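Local coordinates for protein Vlm2 (Streptomyces tsusimaensis, PDB 6ECB) that builds the depsipeptide precursor of valinomycin as part of a nonribosomal peptide synthetase, its thioesterase domain, the part described here, probably releasing the product, at residues P198-S201 with A202-S205; L213-Q216 with M217-M221; S254-E257 with N258-A261; H273-M276 with L277-P280. All blocks are in the same frame, centred on the assembly; numbering follows the deposited sequence.

Contact 1 (P198-S201 with A202-S205)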
loop_
_atom_site.group_PDB
_atom_site.type_symbol
_atom_site.label_atom_id
_atom_site.label_comp_id
_atom_site.label_asym_id
_atom_site.label_seq_id
_atom_site.Cartn_x
_atom_site.Cartn_y
_atom_site.Cartn_z
ATOM N N PRO A 198 -18.756 -6.533 5.402
ATOM C CA PRO A 198 -18.245 -6.334 6.769
ATOM C C PRO A 198 -16.748 -6.072 6.835
ATOM O O PRO A 198 -16.255 -5.620 7.877
ATOM C CB PRO A 198 -18.623 -7.645 7.466
ATOM C CG PRO A 198 -18.653 -8.657 6.363
ATOM C CD PRO A 198 -19.170 -7.928 5.160
ATOM N N ARG A 199 -16.017 -6.338 5.757
ATOM C CA ARG A 199 -14.587 -6.051 5.725
ATOM C C ARG A 199 -14.315 -4.550 5.650
ATOM O O ARG A 199 -13.286 -4.084 6.150
ATOM C CB ARG A 199 -13.945 -6.763 4.530
ATOM C CG ARG A 199 -13.969 -8.307 4.590
ATOM C CD ARG A 199 -13.700 -8.936 3.219
ATOM N NE ARG A 199 -14.868 -8.899 2.332
ATOM C CZ ARG A 199 -14.961 -9.533 1.160
ATOM N NH1 ARG A 199 -13.961 -10.280 0.707
ATOM N NH2 ARG A 199 -16.072 -9.425 0.434
ATOM N N VAL A 200 -15.213 -3.779 5.031
ATOM C CA VAL A 200 -14.953 -2.362 4.804
ATOM C C VAL A 200 -16.085 -1.442 5.251
ATOM O O VAL A 200 -15.876 -0.233 5.336
ATOM C CB VAL A 200 -14.646 -2.111 3.314
ATOM C CG1 VAL A 200 -13.491 -2.980 2.863
ATOM C CG2 VAL A 200 -15.892 -2.384 2.464
ATOM N N SER A 201 -17.282 -1.961 5.524
ATOM C CA SER A 201 -18.415 -1.077 5.814
ATOM C C SER A 201 -18.191 -0.237 7.065
ATOM O O SER A 201 -18.831 0.807 7.222
ATOM C CB SER A 201 -19.694 -1.897 5.965
ATOM O OG SER A 201 -19.630 -2.721 7.108
ATOM N N ALA A 202 -17.288 -0.665 7.947
ATOM C CA ALA A 202 -17.052 0.057 9.191
ATOM C C ALA A 202 -16.548 1.467 8.922
ATOM O O ALA A 202 -16.901 2.408 9.643
ATOM C CB ALA A 202 -16.043 -0.707 10.049
ATOM N N PHE A 203 -15.719 1.633 7.888
ATOM C CA PHE A 203 -15.110 2.923 7.613
ATOM C C PHE A 203 -15.403 3.510 6.237
ATOM O O PHE A 203 -15.259 4.723 6.074
ATOM C CB PHE A 203 -13.590 2.826 7.776
ATOM C CG PHE A 203 -12.947 1.865 6.831
ATOM C CD1 PHE A 203 -12.537 2.280 5.585
ATOM C CD2 PHE A 203 -12.757 0.534 7.190
ATOM C CE1 PHE A 203 -11.932 1.399 4.704
ATOM C CE2 PHE A 203 -12.140 -0.357 6.308
ATOM C CZ PHE A 203 -11.736 0.075 5.066
ATOM N N LEU A 204 -15.814 2.714 5.250
ATOM C CA LEU A 204 -15.930 3.221 3.880
ATOM C C LEU A 204 -17.303 3.864 3.654
ATOM O O LEU A 204 -18.172 3.369 2.936
ATOM C CB LEU A 204 -15.636 2.104 2.892
ATOM C CG LEU A 204 -15.561 2.445 1.405
ATOM C CD1 LEU A 204 -15.237 3.892 1.140
ATOM C CD2 LEU A 204 -14.529 1.541 0.762
ATOM N N SER A 205 -17.457 5.041 4.250
ATOM C CA SER A 205 -18.642 5.873 4.124
ATOM C C SER A 205 -18.530 6.803 2.914
ATOM O O SER A 205 -17.487 6.896 2.267
ATOM C CB SER A 205 -18.802 6.718 5.374
ATOM O OG SER A 205 -17.606 7.464 5.536
#
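Phe203 folds its ring back over the backbone of Val200 in the loop that joins helix 183-194 to helix 206-220 of this alpha/beta-hydrolase thioesterase domain. The ring is steeply tilted against the Val200 peptide and takes its carbonyl oxygen over one face: Val200 O is 3.7 Å from the plane of the Phe203 ring, over its centre. The far end of the ring reaches the valine itself, with Phe203 CZ 4.0 Å from Val200 CB. Phe203 CG stands between its own backbone N and carbonyl carbon (chi1 62°), and this turn swings the ring back along the chain. Val200 CG1, anti to the carbonyl carbon, also faces Phe203 CZ, at 4.2 Å.

Leu204 meets the same carbonyl through its CB, which is 3.4 Å from Val200 O. The two side chains meet only loosely, Val200 CB and Leu204 CB being 4.4 Å apart. Val200 and Leu204 are buried, both resting on Ala194 of helix 183-194. Phe203 packs on Ile55 and meets the ring of Tyr208 edge-to-face, so the loop packs on helices 183-194 and 55-60 and on the start of helix 206-220. Arg199 leaves the turn and forms a salt bridge with Glu56.

Leu204 is the centre of an inverse gamma turn, from which the chain passes to Ser205, the N-cap of helix 206-220. Two backbone N-H groups share the carbonyl facing the ring: Leu204 N binds Val200 O at 2.9 Å, approaching nearly end-on (C=O...N 170°), whereas Phe203 N reaches Val200 O at 3.2 Å from above the carbonyl plane.

Contact 2 (L213-Q216 with M217-M221)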
loop_
_atom_site.group_PDB
_atom_site.type_symbol
_atom_site.label_atom_id
_atom_site.label_comp_id
_atom_site.label_asym_id
_atom_site.label_seq_id
_atom_site.Cartn_x
_atom_site.Cartn_y
_atom_site.Cartn_z
ATOM N N LEU A 213 -10.560 9.925 -2.334
ATOM C CA LEU A 213 -10.365 10.309 -3.729
ATOM C C LEU A 213 -9.602 11.627 -3.837
ATOM O O LEU A 213 -8.760 11.794 -4.729
ATOM C CB LEU A 213 -11.706 10.404 -4.438
ATOM C CG LEU A 213 -12.443 9.076 -4.608
ATOM C CD1 LEU A 213 -13.881 9.331 -5.018
ATOM C CD2 LEU A 213 -11.714 8.236 -5.643
ATOM N N ARG A 214 -9.852 12.558 -2.915
ATOM C CA ARG A 214 -9.131 13.829 -2.955
ATOM C C ARG A 214 -7.671 13.639 -2.561
ATOM O O ARG A 214 -6.774 14.181 -3.213
ATOM C CB ARG A 214 -9.804 14.858 -2.046
ATOM C CG ARG A 214 -11.194 15.291 -2.500
ATOM C CD ARG A 214 -11.816 16.338 -1.557
ATOM N NE ARG A 214 -13.177 16.677 -1.988
ATOM C CZ ARG A 214 -13.447 17.487 -3.009
ATOM N NH1 ARG A 214 -12.458 18.062 -3.697
ATOM N NH2 ARG A 214 -14.708 17.729 -3.341
ATOM N N LEU A 215 -7.401 12.857 -1.513
ATOM C CA LEU A 215 -6.009 12.614 -1.145
ATOM C C LEU A 215 -5.292 11.819 -2.236
ATOM O O LEU A 215 -4.112 12.039 -2.509
ATOM C CB LEU A 215 -5.928 11.887 0.199
ATOM C CG LEU A 215 -4.518 11.576 0.714
ATOM C CD1 LEU A 215 -3.654 12.841 0.797
ATOM C CD2 LEU A 215 -4.630 10.911 2.075
ATOM N N GLN A 216 -5.996 10.899 -2.888
ATOM C CA GLN A 216 -5.384 10.137 -3.971
ATOM C C GLN A 216 -4.918 11.046 -5.102
ATOM O O GLN A 216 -3.782 10.926 -5.572
ATOM C CB GLN A 216 -6.376 9.095 -4.504
ATOM C CG GLN A 216 -5.784 8.246 -5.610
ATOM C CD GLN A 216 -6.801 7.238 -6.133
ATOM O OE1 GLN A 216 -7.959 7.571 -6.337
ATOM N NE2 GLN A 216 -6.364 6.001 -6.333
ATOM N N MET A 217 -5.785 11.954 -5.569
ATOM C CA MET A 217 -5.392 12.873 -6.635
ATOM C C MET A 217 -4.167 13.674 -6.222
ATOM O O MET A 217 -3.246 13.879 -7.018
ATOM C CB MET A 217 -6.542 13.826 -6.982
ATOM C CG MET A 217 -6.325 14.574 -8.295
ATOM S SD MET A 217 -6.350 13.472 -9.731
ATOM C CE MET A 217 -7.634 12.331 -9.246
ATOM N N HIS A 218 -4.132 14.118 -4.963
ATOM C CA HIS A 218 -2.982 14.867 -4.460
ATOM C C HIS A 218 -1.704 14.033 -4.515
ATOM O O HIS A 218 -0.661 14.501 -4.977
ATOM C CB HIS A 218 -3.258 15.307 -3.023
ATOM C CG HIS A 218 -2.071 15.859 -2.320
ATOM N ND1 HIS A 218 -1.591 17.126 -2.574
ATOM C CD2 HIS A 218 -1.274 15.332 -1.363
ATOM C CE1 HIS A 218 -0.530 17.346 -1.815
ATOM N NE2 HIS A 218 -0.318 16.275 -1.069
ATOM N N GLN A 219 -1.765 12.798 -4.028
ATOM C CA GLN A 219 -0.553 11.988 -3.941
ATOM C C GLN A 219 -0.136 11.449 -5.303
ATOM O O GLN A 219 1.054 11.162 -5.523
ATOM C CB GLN A 219 -0.760 10.848 -2.960
ATOM C CG GLN A 219 -0.966 11.333 -1.532
ATOM C CD GLN A 219 -0.895 10.240 -0.534
ATOM O OE1 GLN A 219 -1.662 9.278 -0.598
ATOM N NE2 GLN A 219 0.045 10.356 0.411
ATOM N N LEU A 220 -1.084 11.311 -6.217
ATOM C CA LEU A 220 -0.722 10.977 -7.591
ATOM C C LEU A 220 0.114 12.056 -8.249
ATOM O O LEU A 220 0.742 11.779 -9.271
ATOM C CB LEU A 220 -1.979 10.720 -8.428
ATOM C CG LEU A 220 -2.683 9.397 -8.110
ATOM C CD1 LEU A 220 -3.962 9.275 -8.888
ATOM C CD2 LEU A 220 -1.764 8.187 -8.390
ATOM N N MET A 221 0.133 13.292 -7.715
ATOM C CA MET A 221 0.995 14.326 -8.237
ATOM C C MET A 221 2.376 14.358 -7.599
ATOM O O MET A 221 3.175 15.203 -7.981
ATOM C CB MET A 221 0.337 15.718 -8.055
ATOM C CG MET A 221 -1.020 15.803 -8.622
ATOM S SD MET A 221 -1.685 17.498 -8.394
ATOM C CE MET A 221 -3.419 17.138 -8.476
#
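Gln219 crosses Leu215 at a slant, one helical turn further on, and its whole length is in use. Its CB is 3.6 Å from Leu215 O, and CG comes closer to that carbonyl oxygen, at 3.4 Å. CG stands anti to the carbonyl carbon of its own residue (chi1 -65°), which sends the extended chain across the leucine. Gln219 CG also meets Leu215 CD1 at 3.9 Å, and the amide carbon CD touches the same methyl. At the tip, Gln219 OE1 passes Leu215 CG and accepts a hydrogen bond from Gly48 N, while NE2 bonds to Tyr222 OH; with both ends of the amide engaged, its rotation is fixed.

Leu215 CD1 is shared with His218, whose CD2 approaches it obliquely at 4.1 Å; the imidazole NE2 is bonded to Pro84 O. On another side of the helix Gln216 and Leu220 run side by side in the same direction, Gln216 CG lying 3.9 Å from Leu220 CD1, and both rest on Ile162. Leu220 N donates to Gln216 O at 2.8 Å, and Gln219 N to Leu215 O at 2.9 Å. These i to i+4 bonds are those of an alpha-helix, here the C-terminal part of helix 206-220, packed against helices 157-165 and 183-194 and neighbouring loops.

Contact 3 (S254-E257 with N258-A261)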
loop_
_atom_site.group_PDB
_atom_site.type_symbol
_atom_site.label_atom_id
_atom_site.label_comp_id
_atom_site.label_asym_id
_atom_site.label_seq_id
_atom_site.Cartn_x
_atom_site.Cartn_y
_atom_site.Cartn_z
ATOM N N SER A 254 15.118 -4.553 -10.958
ATOM C CA SER A 254 16.418 -4.941 -10.415
ATOM C C SER A 254 17.107 -3.783 -9.710
ATOM O O SER A 254 18.001 -4.009 -8.870
ATOM C CB SER A 254 17.298 -5.491 -11.533
ATOM O OG SER A 254 17.691 -4.484 -12.470
ATOM N N ALA A 255 16.717 -2.546 -10.021
ATOM C CA ALA A 255 17.326 -1.393 -9.369
ATOM C C ALA A 255 17.065 -1.351 -7.866
ATOM O O ALA A 255 17.714 -0.561 -7.179
ATOM C CB ALA A 255 16.859 -0.112 -10.068
ATOM N N TRP A 256 16.150 -2.172 -7.316
ATOM C CA TRP A 256 16.063 -2.228 -5.851
ATOM C C TRP A 256 17.407 -2.572 -5.240
ATOM O O TRP A 256 17.698 -2.129 -4.128
ATOM C CB TRP A 256 15.011 -3.223 -5.335
ATOM C CG TRP A 256 13.656 -2.602 -5.360
ATOM C CD1 TRP A 256 12.606 -2.957 -6.154
ATOM C CD2 TRP A 256 13.211 -1.499 -4.568
ATOM N NE1 TRP A 256 11.526 -2.128 -5.911
ATOM C CE2 TRP A 256 11.871 -1.224 -4.946
ATOM C CE3 TRP A 256 13.807 -0.711 -3.573
ATOM C CZ2 TRP A 256 11.142 -0.182 -4.386
ATOM C CZ3 TRP A 256 13.080 0.326 -3.031
ATOM C CH2 TRP A 256 11.764 0.575 -3.432
ATOM N N GLU A 257 18.247 -3.309 -5.962
ATOM C CA GLU A 257 19.568 -3.644 -5.438
ATOM C C GLU A 257 20.442 -2.410 -5.237
ATOM O O GLU A 257 21.331 -2.412 -4.365
ATOM C CB GLU A 257 20.232 -4.667 -6.363
ATOM C CG GLU A 257 21.539 -5.183 -5.813
ATOM C CD GLU A 257 21.948 -6.555 -6.359
ATOM O OE1 GLU A 257 21.227 -7.123 -7.224
ATOM O OE2 GLU A 257 23.010 -7.056 -5.906
ATOM N N ASN A 258 20.191 -1.331 -5.983
ATOM C CA ASN A 258 20.918 -0.084 -5.775
ATOM C C ASN A 258 20.774 0.404 -4.342
ATOM O O ASN A 258 21.644 1.124 -3.841
ATOM C CB ASN A 258 20.385 1.045 -6.651
ATOM C CG ASN A 258 20.489 0.778 -8.128
ATOM O OD1 ASN A 258 20.929 -0.280 -8.574
ATOM N ND2 ASN A 258 20.100 1.780 -8.915
ATOM N N TYR A 259 19.641 0.092 -3.720
ATOM C CA TYR A 259 19.205 0.689 -2.461
ATOM C C TYR A 259 19.244 -0.313 -1.327
ATOM O O TYR A 259 18.649 -0.085 -0.270
ATOM C CB TYR A 259 17.794 1.283 -2.643
ATOM C CG TYR A 259 17.795 2.197 -3.847
ATOM C CD1 TYR A 259 18.558 3.359 -3.849
ATOM C CD2 TYR A 259 17.079 1.883 -4.997
ATOM C CE1 TYR A 259 18.613 4.185 -4.987
ATOM C CE2 TYR A 259 17.149 2.684 -6.120
ATOM C CZ TYR A 259 17.888 3.826 -6.114
ATOM O OH TYR A 259 17.958 4.613 -7.256
ATOM N N ALA A 260 19.936 -1.419 -1.523
ATOM C CA ALA A 260 19.999 -2.481 -0.536
ATOM C C ALA A 260 21.419 -2.526 -0.004
ATOM O O ALA A 260 22.345 -2.807 -0.758
ATOM C CB ALA A 260 19.633 -3.818 -1.158
ATOM N N ALA A 261 21.598 -2.237 1.278
ATOM C CA ALA A 261 22.933 -2.392 1.845
ATOM C C ALA A 261 23.217 -3.830 2.213
ATOM O O ALA A 261 24.378 -4.192 2.403
ATOM C CB ALA A 261 23.122 -1.493 3.066
#
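Asn258 turns its CG anti to its own carbonyl carbon (chi1 -61°), which carries the amide back over Ala255. The amide lies against the alanine: Asn258 CG is 3.2 Å from Ala255 O, and Asn258 ND2 reaches Ala255 CB at 3.9 Å. Tyr259 has the same kind of first torsion (chi1 -52°), and its ring atom CD2 arrives 3.3 Å from Ala255 O, on an oblique approach. Within the same segment, Asn258 CB stands over one face of the Tyr259 ring, 3.6 Å above the plane.

The carbonyl of Ala255 is thus crowded by two side chains as well as bonded to Asn258 N at 2.9 Å. In the next step Tyr259 N donates to Trp256 O at 3.0 Å, from above the carbonyl plane. Tyr259 CD2 also comes within 4.4 Å of Trp256 CE3, a loose apolar touch. The indole itself is buried on Val239 of strand 237-241, with NE1 bonded to Thr139 O, and both rings lean on Pro141 and Pro229. Successive i to i+3 bonds of this kind form a 3-10 turn, which here leads from helix 247-250 towards strand 264-268, the last strand of the central sheet.

Contact 4 (H273-M276 with L277-P280)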
loop_
_atom_site.group_PDB
_atom_site.type_symbol
_atom_site.label_atom_id
_atom_site.label_comp_id
_atom_site.label_asym_id
_atom_site.label_seq_id
_atom_site.Cartn_x
_atom_site.Cartn_y
_atom_site.Cartn_z
ATOM N N HIS A 273 -0.467 -5.712 -11.781
ATOM C CA HIS A 273 -0.209 -4.782 -10.690
ATOM C C HIS A 273 -1.462 -4.537 -9.858
ATOM O O HIS A 273 -1.385 -4.384 -8.628
ATOM C CB HIS A 273 0.325 -3.455 -11.244
ATOM C CG HIS A 273 0.772 -2.486 -10.187
ATOM N ND1 HIS A 273 1.857 -2.727 -9.372
ATOM C CD2 HIS A 273 0.294 -1.272 -9.822
ATOM C CE1 HIS A 273 2.022 -1.710 -8.543
ATOM N NE2 HIS A 273 1.094 -0.809 -8.801
ATOM N N ALA A 274 -2.615 -4.439 -10.515
ATOM C CA ALA A 274 -3.879 -4.215 -9.819
ATOM C C ALA A 274 -4.443 -5.507 -9.227
ATOM O O ALA A 274 -4.847 -5.548 -8.056
ATOM C CB ALA A 274 -4.889 -3.601 -10.787
ATOM N N THR A 275 -4.451 -6.581 -10.003
ATOM C CA THR A 275 -5.171 -7.779 -9.578
ATOM C C THR A 275 -4.389 -8.658 -8.609
ATOM O O THR A 275 -4.970 -9.604 -8.046
ATOM C CB THR A 275 -5.555 -8.610 -10.793
ATOM O OG1 THR A 275 -4.387 -9.232 -11.347
ATOM C CG2 THR A 275 -6.232 -7.755 -11.838
ATOM N N MET A 276 -3.100 -8.384 -8.389
ATOM C CA MET A 276 -2.342 -9.214 -7.464
ATOM C C MET A 276 -2.876 -9.112 -6.036
ATOM O O MET A 276 -2.641 -10.027 -5.243
ATOM C CB MET A 276 -0.858 -8.827 -7.462
ATOM C CG MET A 276 -0.664 -7.350 -7.195
ATOM S SD MET A 276 1.025 -6.950 -6.738
ATOM C CE MET A 276 1.115 -7.618 -5.099
ATOM N N LEU A 277 -3.562 -8.022 -5.683
ATOM C CA LEU A 277 -4.040 -7.854 -4.310
ATOM C C LEU A 277 -5.480 -8.332 -4.145
ATOM O O LEU A 277 -6.052 -8.135 -3.070
ATOM C CB LEU A 277 -3.939 -6.396 -3.860
ATOM C CG LEU A 277 -2.494 -5.933 -3.648
ATOM C CD1 LEU A 277 -2.516 -4.446 -3.269
ATOM C CD2 LEU A 277 -1.820 -6.773 -2.571
ATOM N N ARG A 278 -6.070 -8.919 -5.185
ATOM C CA ARG A 278 -7.448 -9.395 -5.166
ATOM C C ARG A 278 -7.489 -10.873 -5.491
ATOM O O ARG A 278 -6.546 -11.439 -6.047
ATOM C CB ARG A 278 -8.320 -8.650 -6.178
ATOM C CG ARG A 278 -8.122 -7.157 -6.061
ATOM C CD ARG A 278 -9.220 -6.389 -6.719
ATOM N NE ARG A 278 -9.669 -7.006 -7.962
ATOM C CZ ARG A 278 -9.404 -6.546 -9.183
ATOM N NH1 ARG A 278 -8.678 -5.445 -9.357
ATOM N NH2 ARG A 278 -9.874 -7.199 -10.239
ATOM N N ALA A 279 -8.619 -11.494 -5.164
ATOM C CA ALA A 279 -8.798 -12.892 -5.488
ATOM C C ALA A 279 -8.837 -13.052 -7.007
ATOM O O ALA A 279 -9.330 -12.170 -7.714
ATOM C CB ALA A 279 -10.094 -13.422 -4.865
ATOM N N PRO A 280 -8.330 -14.170 -7.541
ATOM C CA PRO A 280 -7.750 -15.339 -6.870
ATOM C C PRO A 280 -6.255 -15.216 -6.661
ATOM O O PRO A 280 -5.663 -16.056 -5.995
ATOM C CB PRO A 280 -8.049 -16.468 -7.844
ATOM C CG PRO A 280 -7.923 -15.771 -9.171
ATOM C CD PRO A 280 -8.510 -14.422 -8.979
#
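Thr275 O takes the N-H of Arg278 at 3.1 Å, closing a 3-10 turn in the loop between strand 264-268 and helix 281-293 of the alpha/beta-hydrolase fold. The bond is nearly straight at the hydrogen (162°), although the donor stands well above the carbonyl plane.

The arginine then bends back over the turn it has closed. Its CG is anti to the carbonyl carbon and the chain kinks at chi3 (-38°), which brings the guanidinium beside Thr275: Arg278 NH2 lies 4.0 Å from Thr275 CG2, and Thr275 CA sits over one face, offset toward the rim. This is a loose contact with the methyl branch; the charge is answered elsewhere, by a salt bridge from NE to Asp172. The threonine's other branch, OG1, is bonded to Asp272 N.

Met276 and Leu277 lie side by side, pointing the same way, both touching His110 of strand 105-110. Just ahead of the turn, His273 bonds through ND1 to Asp138, and its side chain touches Ser111, geometry consistent with a Ser-His-Asp catalytic triad. The turn begins two residues after this probable catalytic histidine. Where the two apolar chains end, Met276 CE meets Leu277 CD2 at 4.0 Å.

All four contacts are local; contacts 1, 2 and 3 are partly buried, contact 2 on an alpha-helix and contacts 1 and 3 in loops. Contact 4 is a surface contact, although its centre is the nearest of the four to the middle of the chain. Contacts 1 and 2 share one element: the first leads into helix 206-220 and the second lies at its far end, their centres about 21 Å apart. Contacts 3 and 4 instead flank strand 264-268. An aromatic ring faces a carbonyl oxygen in contact 1, whereas in contact 3 the ring meets carbonyls obliquely. Amide and leucine pairs mark contact 2, and a guanidinium contact 4, which alone contains a residue of the probable triad.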